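Local coordinates for protein chitinase (PDB 5DHD) that hydrolyses the beta-1,4-glycosidic bonds of chitin, this chitin-binding domain probably helping to hold the polysaccharide, at residues F77-G81 with S82-E86. Numbering follows the deposited sequence.
With PE3 (3,6,9,12,15,18,21,24,27,30,33,36,39-tridecaoxahentetracontane-1,41-diol), chain H.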
# COMPACT_ATOMS: atom_id res chain seq x y z
N PHE A 77 -2.71 -1.97 6.55
CA PHE A 77 -3.16 -3.34 6.45
C PHE A 77 -2.29 -4.23 7.31
O PHE A 77 -1.20 -3.84 7.73
CB PHE A 77 -3.13 -3.86 4.99
CG PHE A 77 -1.77 -3.82 4.34
CD1 PHE A 77 -1.33 -2.68 3.69
CD2 PHE A 77 -0.96 -4.95 4.36
CE1 PHE A 77 -0.07 -2.66 3.06
CE2 PHE A 77 0.30 -4.94 3.72
CZ PHE A 77 0.74 -3.80 3.08
N ILE A 78 -2.79 -5.43 7.58
CA ILE A 78 -2.04 -6.40 8.36
C ILE A 78 -1.92 -7.64 7.49
O ILE A 78 -2.92 -8.10 6.92
CB ILE A 78 -2.75 -6.77 9.68
CG1 ILE A 78 -2.78 -5.55 10.60
CG2 ILE A 78 -2.00 -7.96 10.35
CD1 ILE A 78 -3.70 -5.70 11.82
N ALA A 79 -0.71 -8.16 7.37
CA ALA A 79 -0.46 -9.37 6.59
C ALA A 79 -0.05 -10.46 7.56
O ALA A 79 0.58 -10.19 8.59
CB ALA A 79 0.63 -9.14 5.54
N THR A 80 -0.41 -11.70 7.26
CA THR A 80 -0.06 -12.81 8.14
C THR A 80 1.42 -13.12 8.08
O THR A 80 2.05 -13.01 7.02
CB THR A 80 -0.86 -14.07 7.78
OG1 THR A 80 -0.54 -14.47 6.44
CG2 THR A 80 -2.36 -13.78 7.90
N GLY A 81 1.98 -13.49 9.22
CA GLY A 81 3.39 -13.82 9.27
C GLY A 81 4.27 -12.62 9.61
O GLY A 81 3.80 -11.49 9.72
N SER A 82 5.56 -12.90 9.77
CA SER A 82 6.54 -11.89 10.12
C SER A 82 7.16 -11.23 8.88
O SER A 82 7.84 -11.89 8.09
CB SER A 82 7.63 -12.55 10.97
OG SER A 82 8.65 -11.62 11.28
N GLU A 83 6.90 -9.93 8.73
CA GLU A 83 7.41 -9.15 7.61
C GLU A 83 7.29 -9.89 6.28
O GLU A 83 8.28 -10.14 5.59
CB GLU A 83 8.87 -8.78 7.88
CG GLU A 83 9.01 -7.90 9.11
CD GLU A 83 10.45 -7.52 9.42
OE1 GLU A 83 11.10 -6.90 8.55
OE2 GLU A 83 10.92 -7.85 10.52
N SER A 84 6.06 -10.23 5.91
CA SER A 84 5.81 -10.96 4.68
C SER A 84 5.74 -10.11 3.42
O SER A 84 5.74 -10.65 2.31
CB SER A 84 4.53 -11.78 4.80
OG SER A 84 3.41 -10.92 4.75
N VAL A 85 5.69 -8.79 3.56
CA VAL A 85 5.65 -7.92 2.38
C VAL A 85 7.04 -7.82 1.76
O VAL A 85 8.00 -7.41 2.42
CB VAL A 85 5.16 -6.49 2.72
CG1 VAL A 85 5.36 -5.57 1.50
CG2 VAL A 85 3.68 -6.52 3.08
N GLU A 86 7.14 -8.20 0.49
CA GLU A 86 8.42 -8.16 -0.21
C GLU A 86 8.63 -6.83 -0.92
O GLU A 86 9.77 -6.38 -1.06
CB GLU A 86 8.49 -9.28 -1.24
CG GLU A 86 8.27 -10.66 -0.63
CD GLU A 86 8.43 -11.77 -1.63
OE1 GLU A 86 8.14 -11.56 -2.83
OE2 GLU A 86 8.84 -12.88 -1.21
O13 PE3 H . 14.89 -4.34 0.40
C12 PE3 H . 13.63 -3.63 0.66
C11 PE3 H . 12.46 -4.56 0.64
O10 PE3 H . 12.26 -5.22 1.92
C9 PE3 H . 11.18 -6.21 1.82
C8 PE3 H . 10.96 -7.01 3.14
O7 PE3 H . 12.24 -7.66 3.58
C6 PE3 H . 12.00 -8.40 4.82
O HOH W 1 3.57 -9.89 7.18
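Val85 sets its CG2 methyl against the edge of the Phe77 ring, near the ring plane and 3.8 Å from CE2. CG of Phe77 lies between its backbone N and carbonyl carbon (chi1 59°), which turns the ring toward Val85. Closer to the bend, the CB of Ala79 lies 3.4 Å from the OG of Ser84. That hydroxyl, turned inward at chi1 73°, is hydrogen-bonded to Ser43 OG, which is also hydrogen-bonded to Thr80 O. One water sits inside the bend, bridging Gly81 and Ser84: it accepts from Ser84 N at 2.8 Å, lies 2.6 Å from Ser84 OG in a further hydrogen bond, and lies 3.0 Å from Gly81 O, to which it can donate. The water and Ser43 OG thus bridge the two arms, beside the apolar pair. Gly81 makes the bend with a positive phi (91°). Thr19 OG1 is hydrogen-bonded to both Gly81 O and Glu83 N, tying the bend to strand 19-26. The loop leads from strand 72-79 of the four-stranded sheet to strand 85-92 of the five-stranded one; between them Phe77 stacks on Phe62, while Val85 packs on Val37 and Leu39 of strand 34-39.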